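Local atomic coordinates of galactokinase (Bifidobacterium longum subsp. infantis ATCC 15697 = JCM 1222 = DSM 20088, PDB entry 6TEQ), a protein that probably catalyses the ATP-dependent phosphorylation of galactose and binds 2-deoxy-2-fluoro-galactose in its sugar pocket. Residues V4-P9 with E384-I389; C132-S137 with R402-F407. All coordinates share one frame; numbering follows the deposited sequence. Where two conformers were deposited one is given.

In the fold
Contacts 1 and 2 lie with their centres about 10 Å apart, on the same side of the chain's centre, and meet at one sheet. Its edge strand 5-6 runs parallel to strand 402-404, which is antiparallel to strand 230-236 on its other side. Contact 1 leans the N-terminal segment 4-9 on helix 382-396; contact 2 sets loop 132-137, which holds G136 of the ADP site, against strand 402-404, the next element after that helix. Along the chain the order is 4-9, 132-137, 384-389, 402-407, so the two contacts interleave. Backbone hydrogen bonds of A403 with E5 and I7 join the N-terminal segment to strand 402-404, whose side chains R402 and L404 meet the loop 132-137.

Contact 1: residues V4-P9 with E384-I389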
# COMPACT_ATOMS: atom_id res chain seq x y z
N VAL A 4 3.93 24.26 5.62
CA VAL A 4 3.45 22.90 5.26
C VAL A 4 3.56 22.02 6.51
O VAL A 4 4.56 22.11 7.27
CB VAL A 4 4.22 22.31 4.06
CG1 VAL A 4 5.68 22.07 4.34
CG2 VAL A 4 3.51 21.06 3.56
N GLU A 5 2.53 21.26 6.77
CA GLU A 5 2.44 20.31 7.91
C GLU A 5 3.17 19.01 7.58
O GLU A 5 2.86 18.43 6.53
CB GLU A 5 0.99 20.00 8.26
CG GLU A 5 0.77 19.10 9.45
CD GLU A 5 -0.68 18.73 9.74
OE1 GLU A 5 -0.94 18.31 10.89
OE2 GLU A 5 -1.55 18.83 8.80
N PHE A 6 3.95 18.50 8.54
CA PHE A 6 4.48 17.12 8.55
C PHE A 6 3.66 16.34 9.59
O PHE A 6 3.49 16.79 10.74
CB PHE A 6 5.98 17.06 8.84
CG PHE A 6 6.85 17.31 7.62
CD1 PHE A 6 6.86 18.56 7.01
CD2 PHE A 6 7.60 16.28 7.04
CE1 PHE A 6 7.63 18.80 5.89
CE2 PHE A 6 8.38 16.52 5.92
CZ PHE A 6 8.38 17.78 5.34
N ILE A 7 3.09 15.22 9.14
CA ILE A 7 2.22 14.31 9.93
C ILE A 7 3.13 13.27 10.57
O ILE A 7 3.61 12.40 9.83
CB ILE A 7 1.19 13.61 9.02
CG1 ILE A 7 0.30 14.64 8.33
CG2 ILE A 7 0.37 12.59 9.80
CD1 ILE A 7 -0.28 15.62 9.30
N GLU A 8 3.37 13.37 11.87
CA GLU A 8 4.37 12.55 12.58
C GLU A 8 3.77 11.16 12.86
O GLU A 8 2.56 11.01 13.02
CB GLU A 8 4.82 13.26 13.86
CG GLU A 8 5.65 14.50 13.60
CD GLU A 8 6.93 14.23 12.82
OE1 GLU A 8 7.28 15.00 11.89
OE2 GLU A 8 7.54 13.20 13.10
N PRO A 9 4.58 10.09 12.93
CA PRO A 9 3.99 8.81 13.30
C PRO A 9 3.80 8.77 14.82
O PRO A 9 4.55 9.31 15.60
CB PRO A 9 5.05 7.77 12.91
CG PRO A 9 6.33 8.56 12.93
CD PRO A 9 5.97 9.97 12.51
N GLU A 384 12.29 21.81 2.77
CA GLU A 384 12.35 22.91 1.77
C GLU A 384 11.53 22.53 0.55
O GLU A 384 10.78 23.37 0.06
CB GLU A 384 13.78 23.08 1.27
CG GLU A 384 13.94 24.16 0.21
CD GLU A 384 15.32 24.80 0.38
OE1 GLU A 384 16.22 24.31 -0.31
OE2 GLU A 384 15.50 25.67 1.31
N ILE A 385 11.67 21.28 0.08
CA ILE A 385 10.97 20.86 -1.16
C ILE A 385 9.47 20.75 -0.87
O ILE A 385 8.67 21.18 -1.70
CB ILE A 385 11.58 19.58 -1.72
CG1 ILE A 385 13.00 19.84 -2.22
CG2 ILE A 385 10.69 19.01 -2.84
CD1 ILE A 385 13.78 18.59 -2.54
N ALA A 386 9.08 20.21 0.27
CA ALA A 386 7.66 20.16 0.68
C ALA A 386 7.07 21.56 0.71
O ALA A 386 5.98 21.78 0.21
CB ALA A 386 7.54 19.48 2.00
N GLN A 387 7.80 22.54 1.21
CA GLN A 387 7.26 23.91 1.28
C GLN A 387 7.17 24.53 -0.12
O GLN A 387 6.19 25.24 -0.39
CB GLN A 387 8.13 24.74 2.21
CG GLN A 387 7.54 26.13 2.46
CD GLN A 387 6.19 26.01 3.12
OE1 GLN A 387 6.10 25.53 4.28
NE2 GLN A 387 5.14 26.40 2.39
N LYS A 388 8.15 24.24 -1.00
CA LYS A 388 8.04 24.66 -2.41
C LYS A 388 6.78 24.05 -3.04
O LYS A 388 6.10 24.75 -3.82
CB LYS A 388 9.32 24.30 -3.15
CG LYS A 388 10.45 25.26 -2.82
CD LYS A 388 11.73 24.91 -3.51
CE LYS A 388 12.77 25.99 -3.31
NZ LYS A 388 14.10 25.52 -3.75
N ILE A 389 6.48 22.77 -2.78
CA ILE A 389 5.25 22.18 -3.36
C ILE A 389 4.03 22.91 -2.77
O ILE A 389 3.16 23.26 -3.57
CB ILE A 389 5.23 20.69 -3.08
CG1 ILE A 389 6.35 19.98 -3.82
CG2 ILE A 389 3.88 20.12 -3.37
CD1 ILE A 389 6.64 18.60 -3.31
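V4 runs up to the flank of helix 382-396 just ahead of the short strand 5-6, and its CA lies 5.6 Å from that of Q387, the nearest backbone approach of the two segments. The polar link is a single hydrogen bond from V4 N to Q387 OE1, 2.8 Å long and nearly straight at 172°. The donor stands slightly tilted from the carbonyl plane of the amide. Q387 delivers this oxygen by leaving the helix with CG anti to its backbone N (chi1 -174°) and then bending at chi2, which folds the amide toward the N-terminal segment. Its NE2 is bonded to OD1 of D391 one turn further along the helix, so both ends of the amide have a partner and its flip state is fixed. The two side chains run antiparallel: while the glutamine reaches for the backbone of V4, the valine lays CG1 down on the helix backbone, 3.9 Å from A386 C and 3.8 Å from Q387 N. V4 CG1 also stands 4.0 Å from A386 CB.

The same alanine methyl receives F6, whose CZ comes within 3.8 Å of A386 CB at an oblique approach. With CG anti to its carbonyl carbon (chi1 -82°), the ring swings to bring its far end near the helix. A386 thus meets both V4 and F6 across the contact. This is plain packing of the N-terminal segment, V4 and the start of the edge strand 5-6, against a helix, away from the sugar and nucleotide sites. F6 also stacks on H383 and rests on A403 of strand 402-404, while A386 and I385 also touch L233 of strand 230-236 and I389 packs on helix 345-356.

Contact 2: residues C132-S137 with R402-F407; sequences CVPLGS and RALPAF
P134 O is gripped twice from within its own loop: S137 OG donates to it at 2.7 Å, and S137 N adds a weak bond at 3.4 Å that closes a type II beta turn from P134 to S137. This turn opens the glycine- and serine-rich ATP-binding loop of the GHMP kinases, between strand 125-131 and helix 141-156; G136, at the third position of the turn with positive phi, belongs to the ADP site seen in this protein, although no nucleotide is bound to this chain. S137 OG also accepts a hydrogen bond from L139 N, so this hydroxyl has two partners.

Strand 402-404 meets this turn mainly at P134. R402 leaves the strand with CG between the backbone N and the carbonyl carbon (chi1 62°), and from there an extended chain carries the guanidinium over to the loop. P134 CB sits over one face of the guanidinium, 3.5 Å from R402 NH2. L135 O lies near the guanidinium plane at its edge, 3.1 Å from R402 NH2, but the angle is too poor for a hydrogen bond. The charge is met instead by D236 of strand 230-236, whose OD2 forms a salt bridge with R402 NE. Cutting R402 back to an alanine would probably leave the D236 carboxylate without this charged mate and uncover P134 CB, over which the guanidinium now lies.

Two residues along, L404 puts its branch against the same proline, pointing CD2 at the bond between CG and CD of the ring. L404 CD2 lies 3.8 Å from P134 CG and equally 3.8 Å from P134 CD.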
# COMPACT_ATOMS: atom_id res chain seq x y z
N CYS A 132 -2.42 6.79 12.41
CA CYS A 132 -1.79 8.00 11.87
C CYS A 132 -1.45 7.80 10.37
O CYS A 132 -0.65 8.58 9.88
CB CYS A 132 -0.58 8.38 12.69
SG CYS A 132 0.69 7.10 12.68
N VAL A 133 -1.95 6.74 9.71
CA VAL A 133 -1.82 6.60 8.24
C VAL A 133 -2.84 7.54 7.62
O VAL A 133 -4.04 7.34 7.78
CB VAL A 133 -2.00 5.16 7.76
CG1 VAL A 133 -1.79 5.04 6.27
CG2 VAL A 133 -1.11 4.23 8.51
N PRO A 134 -2.38 8.63 6.94
CA PRO A 134 -3.29 9.69 6.52
C PRO A 134 -4.36 9.19 5.52
O PRO A 134 -4.10 8.42 4.57
CB PRO A 134 -2.35 10.79 5.95
CG PRO A 134 -1.00 10.46 6.55
CD PRO A 134 -0.97 8.96 6.68
N LEU A 135 -5.61 9.57 5.81
CA LEU A 135 -6.75 9.19 4.98
C LEU A 135 -6.60 9.84 3.60
O LEU A 135 -6.17 11.01 3.54
CB LEU A 135 -8.04 9.65 5.67
CG LEU A 135 -8.32 8.91 6.98
CD1 LEU A 135 -9.49 9.51 7.72
CD2 LEU A 135 -8.55 7.42 6.70
N GLY A 136 -6.88 9.07 2.56
CA GLY A 136 -6.89 9.54 1.15
C GLY A 136 -5.51 9.77 0.58
O GLY A 136 -5.40 10.11 -0.61
N SER A 137 -4.48 9.44 1.34
CA SER A 137 -3.08 9.67 0.91
C SER A 137 -2.56 8.60 -0.05
O SER A 137 -1.45 8.79 -0.57
CB SER A 137 -2.21 9.74 2.14
OG SER A 137 -2.12 8.45 2.76
N ARG A 402 0.24 17.92 2.55
CA ARG A 402 0.92 17.66 3.84
C ARG A 402 2.00 16.64 3.57
O ARG A 402 1.86 15.84 2.63
CB ARG A 402 -0.07 17.23 4.91
CG ARG A 402 -0.78 15.94 4.58
CD ARG A 402 -2.00 15.73 5.49
NE ARG A 402 -2.76 14.63 4.99
CZ ARG A 402 -3.93 14.28 5.47
NH1 ARG A 402 -4.37 14.88 6.57
NH2 ARG A 402 -4.60 13.31 4.88
N ALA A 403 3.00 16.60 4.41
CA ALA A 403 4.13 15.71 4.22
C ALA A 403 4.24 14.78 5.41
O ALA A 403 3.57 14.93 6.40
CB ALA A 403 5.38 16.54 4.00
N LEU A 404 5.02 13.73 5.23
CA LEU A 404 5.23 12.72 6.29
C LEU A 404 6.71 12.39 6.26
O LEU A 404 7.25 12.18 5.18
CB LEU A 404 4.47 11.42 5.97
CG LEU A 404 2.97 11.27 5.97
CD1 LEU A 404 2.42 11.93 4.75
CD2 LEU A 404 2.65 9.76 5.93
N PRO A 405 7.37 12.23 7.43
CA PRO A 405 8.67 11.60 7.47
C PRO A 405 8.53 10.15 7.01
O PRO A 405 7.47 9.54 7.21
CB PRO A 405 9.09 11.67 8.92
CG PRO A 405 7.77 11.70 9.66
CD PRO A 405 6.84 12.50 8.76
N ALA A 406 9.59 9.64 6.43
CA ALA A 406 9.53 8.29 5.84
C ALA A 406 10.90 7.65 5.88
O ALA A 406 11.87 8.24 5.47
CB ALA A 406 8.92 8.31 4.46
N PHE A 407 10.87 6.37 6.17
CA PHE A 407 12.04 5.48 6.08
C PHE A 407 11.45 4.08 6.13
O PHE A 407 10.28 3.92 6.54
CB PHE A 407 13.00 5.76 7.22
CG PHE A 407 12.36 5.84 8.57
CD1 PHE A 407 12.17 4.72 9.37
CD2 PHE A 407 12.00 7.10 9.07
CE1 PHE A 407 11.57 4.85 10.62
CE2 PHE A 407 11.41 7.22 10.32
CZ PHE A 407 11.19 6.09 11.10